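Local coordinates for photosystem II extrinsic protein V (PDB 1F1C) that carries one covalently bound heme c as an extrinsic lumenal subunit of photosystem II, where it is thought to stabilise the oxygen-evolving complex, at residues C38-G42 with V43-N47; I117-Q120 with P121-G125. One frame throughout, in Å; residues are numbered along the deposited sequence.

Interaction 1 (C38-G42 with V43-N47); sequences CHALG and VTRTN. With HEC (heme c), chain C.
The second cysteine and the histidine of the CXXCH heme-attachment motif, Cys38 and His39, are held by Val43, Thr44 and Arg45 of the loop that follows, which folds back over them. His39 is an axial ligand: its NE2 lies 2.2 Å from the heme iron, and His90 completes the coordination from elsewhere in the chain. At the other nitrogen of the ring, ND1 donates to the backbone oxygen of Val43 over 2.6 Å. The acceptor sits only 5° out of the imidazole plane and the N-H...O angle is 157°, consistent with the bond helping to set how the imidazole is rotated about the NE2-iron bond. A carbonyl accepting from ND1 would be expected to make the ligand somewhat more electron-rich.

Cys38 reaches the porphyrin with SG anti to its own carbonyl carbon (chi1 -47°), joining heme CAC in the thioether bond. Cys38 O accepts from the backbone N of Arg45 at 2.8 Å, a nearly straight bond that closes the loop. Nested inside it is a tighter turn, closed by Gly42 N to His39 O at 2.8 Å. Thr44 lies alongside His39: its methyl CG2 rests 3.7 Å from heme C2D, while OG1 is hydrogen-bonded to the backbone oxygen of Val50. From the second subunit, Ile98 packs on Cys38.

The covalent thioether, the iron-bound NE2 and the ND1-to-carbonyl bond together make up the proximal heme site characteristic of class I c-type cytochromes.

Interaction 2 (I117-Q120 with P121-G125); sequences ILLQ and PKVRG
With chi1 at -59° and a bend at chi2 (-43°), the Gln120 side chain folds so that its amide runs alongside Arg124, both pointing the same way. The Arg124 chain is extended from CG to NE, and this carries the guanidinium up to the amide. OE1 of Gln120 stands 3.0 Å above the guanidinium plane, over its centre, with Arg124 CZ 3.0 Å away. The two flat groups are turned 76° apart, and the N-H directions lie across the approach, so this is a face-on contact of a carbonyl oxygen with a cationic group and not a hydrogen bond; any attraction would be mainly electrostatic. At its other end the amide is held by NE2, which bonds to Tyr116 O.

The backbone beneath is irregular. Pro121 has no N-H to give to the oxygen of Ile117, and its CD fills that place at 3.4 Å; the helix kinks where the nitrogens of Pro121 and Lys122 miss the turn before. Lys122 N instead makes a weak bond to Leu119 O at 2.8 Å. Gln120 O accepts twice: from Arg124 N, lying nearly in line with the C=O bond, at a modelled 2.5 Å that is short for such a bond, and from Val123 N at 3.0 Å, which comes from well above the carbonyl plane. Separately, Leu119 CG meets Val123 CG2 at 4.2 Å, and Leu119 also packs on Phe8 and Ile24.

Gly125, with positive phi, ends the turn, making this the proline-kinked last stretch of the C-terminal helix, an element of the cytochrome c fold, whose Ile117 touches the heme.

Overall arrangement
Both contacts are local, between consecutive stretches, and both are partly buried, their centres about 15 Å apart and their nearest atoms about 5 Å apart without touching. Interaction 1 belongs to the heme-attachment helix and its loop, beside the iron and close to the second subunit. Interaction 2 lies on helix 107-124, which approaches the same heme at its 117 end and then runs outward to more exposed residues; no other chain of the assembly reaches it. Their chemistry differs accordingly: metal coordination, a thioether and a side-chain-to-backbone bond, along with turn-closing backbone bonds, govern residues 38-47, whereas helical backbone bonds, a proline kink and an amide oxygen over a guanidinium face shape residues 117-125.

Interaction 1 (C38-G42 with V43-N47)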
loop_
_atom_site.group_PDB
_atom_site.type_symbol
_atom_site.label_atom_id
_atom_site.label_comp_id
_atom_site.label_asym_id
_atom_site.label_seq_id
_atom_site.Cartn_x
_atom_site.Cartn_y
_atom_site.Cartn_z
ATOM N N CYS A 38 -10.227 -4.274 -2.071
ATOM C CA CYS A 38 -9.667 -4.827 -0.851
ATOM C C CYS A 38 -10.680 -4.798 0.285
ATOM O O CYS A 38 -10.404 -5.290 1.384
ATOM C CB CYS A 38 -8.433 -4.028 -0.446
ATOM S SG CYS A 38 -7.246 -3.696 -1.797
ATOM N N HIS A 39 -11.856 -4.231 0.020
ATOM C CA HIS A 39 -12.873 -4.130 1.056
ATOM C C HIS A 39 -14.269 -4.649 0.771
ATOM O O HIS A 39 -15.194 -4.324 1.514
ATOM C CB HIS A 39 -13.000 -2.679 1.501
ATOM C CG HIS A 39 -11.794 -2.151 2.207
ATOM N ND1 HIS A 39 -11.256 -2.764 3.318
ATOM C CD2 HIS A 39 -11.067 -1.023 2.013
ATOM C CE1 HIS A 39 -10.258 -2.032 3.782
ATOM N NE2 HIS A 39 -10.120 -0.964 3.009
ATOM N N ALA A 40 -14.448 -5.429 -0.286
ATOM C CA ALA A 40 -15.784 -5.941 -0.570
ATOM C C ALA A 40 -16.299 -6.638 0.695
ATOM O O ALA A 40 -15.537 -7.331 1.390
ATOM C CB ALA A 40 -15.741 -6.929 -1.741
ATOM N N LEU A 41 -17.576 -6.429 1.002
ATOM C CA LEU A 41 -18.197 -7.033 2.176
ATOM C C LEU A 41 -17.669 -6.475 3.492
ATOM O O LEU A 41 -17.862 -7.075 4.551
ATOM C CB LEU A 41 -18.024 -8.560 2.159
ATOM C CG LEU A 41 -19.164 -9.333 1.482
ATOM C CD1 LEU A 41 -19.146 -9.077 -0.017
ATOM C CD2 LEU A 41 -19.026 -10.820 1.782
ATOM N N GLY A 42 -17.009 -5.323 3.424
ATOM C CA GLY A 42 -16.491 -4.697 4.627
ATOM C C GLY A 42 -15.288 -5.389 5.234
ATOM O O GLY A 42 -14.992 -5.234 6.418
ATOM N N VAL A 43 -14.593 -6.166 4.422
ATOM C CA VAL A 43 -13.414 -6.857 4.901
ATOM C C VAL A 43 -12.194 -6.074 4.434
ATOM O O VAL A 43 -12.317 -5.055 3.748
ATOM C CB VAL A 43 -13.341 -8.281 4.327
ATOM C CG1 VAL A 43 -12.697 -8.252 2.938
ATOM C CG2 VAL A 43 -12.570 -9.174 5.285
ATOM N N THR A 44 -11.020 -6.532 4.842
ATOM C CA THR A 44 -9.778 -5.922 4.414
ATOM C C THR A 44 -8.975 -7.135 3.988
ATOM O O THR A 44 -8.422 -7.863 4.814
ATOM C CB THR A 44 -9.073 -5.158 5.551
ATOM O OG1 THR A 44 -9.819 -3.970 5.870
ATOM C CG2 THR A 44 -7.669 -4.758 5.115
ATOM N N ARG A 45 -8.958 -7.361 2.680
ATOM C CA ARG A 45 -8.294 -8.506 2.094
ATOM C C ARG A 45 -6.943 -8.876 2.667
ATOM O O ARG A 45 -6.739 -10.023 3.064
ATOM C CB ARG A 45 -8.168 -8.327 0.580
ATOM C CG ARG A 45 -9.203 -9.108 -0.211
ATOM C CD ARG A 45 -8.967 -8.986 -1.713
ATOM N NE ARG A 45 -9.817 -9.893 -2.484
ATOM C CZ ARG A 45 -11.148 -9.856 -2.493
ATOM N NH1 ARG A 45 -11.797 -8.951 -1.771
ATOM N NH2 ARG A 45 -11.832 -10.729 -3.225
ATOM N N THR A 46 -6.024 -7.915 2.718
ATOM C CA THR A 46 -4.687 -8.190 3.211
ATOM C C THR A 46 -4.456 -7.866 4.679
ATOM O O THR A 46 -3.322 -7.861 5.142
ATOM C CB THR A 46 -3.648 -7.458 2.355
ATOM O OG1 THR A 46 -3.977 -6.067 2.306
ATOM C CG2 THR A 46 -3.636 -8.028 0.945
ATOM N N ASN A 47 -5.526 -7.570 5.408
ATOM C CA ASN A 47 -5.415 -7.302 6.832
ATOM C C ASN A 47 -6.775 -7.534 7.443
ATOM O O ASN A 47 -7.537 -6.600 7.683
ATOM C CB ASN A 47 -4.963 -5.878 7.128
ATOM C CG ASN A 47 -4.520 -5.717 8.569
ATOM O OD1 ASN A 47 -5.027 -6.404 9.458
ATOM N ND2 ASN A 47 -3.583 -4.812 8.813
HETATM FE FE HEC C . -8.705 0.647 2.745
HETATM C CHA HEC C . -7.843 0.216 6.002
HETATM C CHB HEC C . -11.404 2.636 3.761
HETATM C CHC HEC C . -9.543 1.333 -0.484
HETATM C CHD HEC C . -6.418 -1.648 1.779
HETATM N NA HEC C . -9.406 1.333 4.479
HETATM C C1A HEC C . -8.916 1.066 5.728
HETATM C C2A HEC C . -9.758 1.679 6.720
HETATM C C3A HEC C . -10.737 2.345 6.106
HETATM C C4A HEC C . -10.549 2.096 4.721
HETATM C CMA HEC C . -11.718 3.345 6.696
HETATM C CAA HEC C . -9.566 1.629 8.198
HETATM C CBA HEC C . -10.232 0.363 8.673
HETATM C CGA HEC C . -10.290 0.295 10.171
HETATM O O1A HEC C . -9.743 1.205 10.824
HETATM O O2A HEC C . -10.879 -0.666 10.697
HETATM N NB HEC C . -10.118 1.748 1.842
HETATM C C1B HEC C . -11.181 2.486 2.414
HETATM C C2B HEC C . -11.926 3.195 1.428
HETATM C C3B HEC C . -11.323 2.940 0.250
HETATM C C4B HEC C . -10.255 1.997 0.494
HETATM C CMB HEC C . -13.165 4.051 1.630
HETATM C CAB HEC C . -11.664 3.525 -0.970
HETATM C CBB HEC C . -11.541 4.910 -1.187
HETATM N NC HEC C . -8.134 -0.040 1.037
HETATM C C1C HEC C . -8.595 0.334 -0.214
HETATM C C2C HEC C . -7.944 -0.401 -1.246
HETATM C C3C HEC C . -7.016 -1.201 -0.644
HETATM C C4C HEC C . -7.179 -1.000 0.798
HETATM C CMC HEC C . -8.273 -0.362 -2.737
HETATM C CAC HEC C . -6.193 -2.142 -1.316
HETATM C CBC HEC C . -5.266 -1.742 -2.325
HETATM N ND HEC C . -7.364 -0.433 3.682
HETATM C C1D HEC C . -6.454 -1.307 3.130
HETATM C C2D HEC C . -5.620 -1.889 4.125
HETATM C C3D HEC C . -6.020 -1.366 5.302
HETATM C C4D HEC C . -7.123 -0.483 5.035
HETATM C CMD HEC C . -4.627 -3.056 3.923
HETATM C CAD HEC C . -5.370 -1.586 6.672
HETATM C CBD HEC C . -4.234 -0.601 6.942
HETATM C CGD HEC C . -3.632 -0.757 8.335
HETATM O O1D HEC C . -4.316 -0.466 9.334
HETATM O O2D HEC C . -2.463 -1.180 8.435
#

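Interaction 2 (I117-Q120 with P121-G125)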
loop_
_atom_site.group_PDB
_atom_site.type_symbol
_atom_site.label_atom_id
_atom_site.label_comp_id
_atom_site.label_asym_id
_atom_site.label_seq_id
_atom_site.Cartn_x
_atom_site.Cartn_y
_atom_site.Cartn_z
ATOM N N ILE A 117 -20.406 3.192 4.098
ATOM C CA ILE A 117 -19.679 2.281 4.969
ATOM C C ILE A 117 -20.406 2.085 6.296
ATOM O O ILE A 117 -20.598 0.952 6.728
ATOM C CB ILE A 117 -18.236 2.794 5.248
ATOM C CG1 ILE A 117 -17.387 2.700 3.962
ATOM C CG2 ILE A 117 -17.617 1.993 6.407
ATOM C CD1 ILE A 117 -15.949 3.277 4.071
ATOM N N LEU A 118 -20.819 3.184 6.928
ATOM C CA LEU A 118 -21.511 3.128 8.220
ATOM C C LEU A 118 -22.912 2.531 8.125
ATOM O O LEU A 118 -23.470 2.068 9.125
ATOM C CB LEU A 118 -21.611 4.532 8.841
ATOM C CG LEU A 118 -20.324 5.326 9.107
ATOM C CD1 LEU A 118 -20.706 6.723 9.586
ATOM C CD2 LEU A 118 -19.455 4.623 10.134
ATOM N N LEU A 119 -23.485 2.544 6.929
ATOM C CA LEU A 119 -24.819 2.003 6.737
ATOM C C LEU A 119 -24.848 0.477 6.694
ATOM O O LEU A 119 -25.696 -0.139 7.323
ATOM C CB LEU A 119 -25.423 2.537 5.441
ATOM C CG LEU A 119 -26.813 1.991 5.083
ATOM C CD1 LEU A 119 -27.847 2.469 6.090
ATOM C CD2 LEU A 119 -27.183 2.461 3.682
ATOM N N GLN A 120 -23.907 -0.122 5.968
ATOM C CA GLN A 120 -23.870 -1.564 5.794
ATOM C C GLN A 120 -24.161 -2.441 7.006
ATOM O O GLN A 120 -25.037 -3.301 6.940
ATOM C CB GLN A 120 -22.560 -1.952 5.124
ATOM C CG GLN A 120 -22.421 -1.263 3.785
ATOM C CD GLN A 120 -23.724 -1.287 2.992
ATOM O OE1 GLN A 120 -24.160 -2.333 2.529
ATOM N NE2 GLN A 120 -24.353 -0.131 2.855
ATOM N N PRO A 121 -23.456 -2.243 8.132
ATOM C CA PRO A 121 -23.795 -3.120 9.264
ATOM C C PRO A 121 -25.241 -2.933 9.762
ATOM O O PRO A 121 -25.860 -3.852 10.291
ATOM C CB PRO A 121 -22.747 -2.755 10.312
ATOM C CG PRO A 121 -22.394 -1.312 9.973
ATOM C CD PRO A 121 -22.359 -1.314 8.468
ATOM N N LYS A 122 -25.790 -1.740 9.584
ATOM C CA LYS A 122 -27.167 -1.485 10.018
ATOM C C LYS A 122 -28.154 -2.289 9.174
ATOM O O LYS A 122 -29.267 -2.574 9.615
ATOM C CB LYS A 122 -27.514 0.009 9.891
ATOM C CG LYS A 122 -26.697 0.952 10.776
ATOM C CD LYS A 122 -27.095 2.407 10.538
ATOM C CE LYS A 122 -26.432 3.345 11.537
ATOM N NZ LYS A 122 -26.776 2.963 12.940
ATOM N N VAL A 123 -27.746 -2.652 7.961
ATOM C CA VAL A 123 -28.620 -3.409 7.065
ATOM C C VAL A 123 -28.137 -4.834 6.767
ATOM O O VAL A 123 -28.937 -5.716 6.469
ATOM C CB VAL A 123 -28.851 -2.638 5.721
ATOM C CG1 VAL A 123 -29.805 -1.470 5.943
ATOM C CG2 VAL A 123 -27.538 -2.103 5.186
ATOM N N ARG A 124 -26.839 -5.079 6.863
ATOM C CA ARG A 124 -26.341 -6.424 6.586
ATOM C C ARG A 124 -25.904 -7.147 7.838
ATOM O O ARG A 124 -25.423 -8.286 7.768
ATOM C CB ARG A 124 -25.162 -6.375 5.623
ATOM C CG ARG A 124 -25.561 -6.089 4.210
ATOM C CD ARG A 124 -24.343 -5.907 3.352
ATOM N NE ARG A 124 -24.712 -5.483 2.014
ATOM C CZ ARG A 124 -23.865 -4.961 1.130
ATOM N NH1 ARG A 124 -22.582 -4.793 1.442
ATOM N NH2 ARG A 124 -24.310 -4.599 -0.077
ATOM N N GLY A 125 -26.052 -6.475 8.977
ATOM C CA GLY A 125 -25.649 -7.066 10.239
ATOM C C GLY A 125 -24.196 -7.514 10.230
ATOM O O GLY A 125 -23.306 -6.762 9.857
#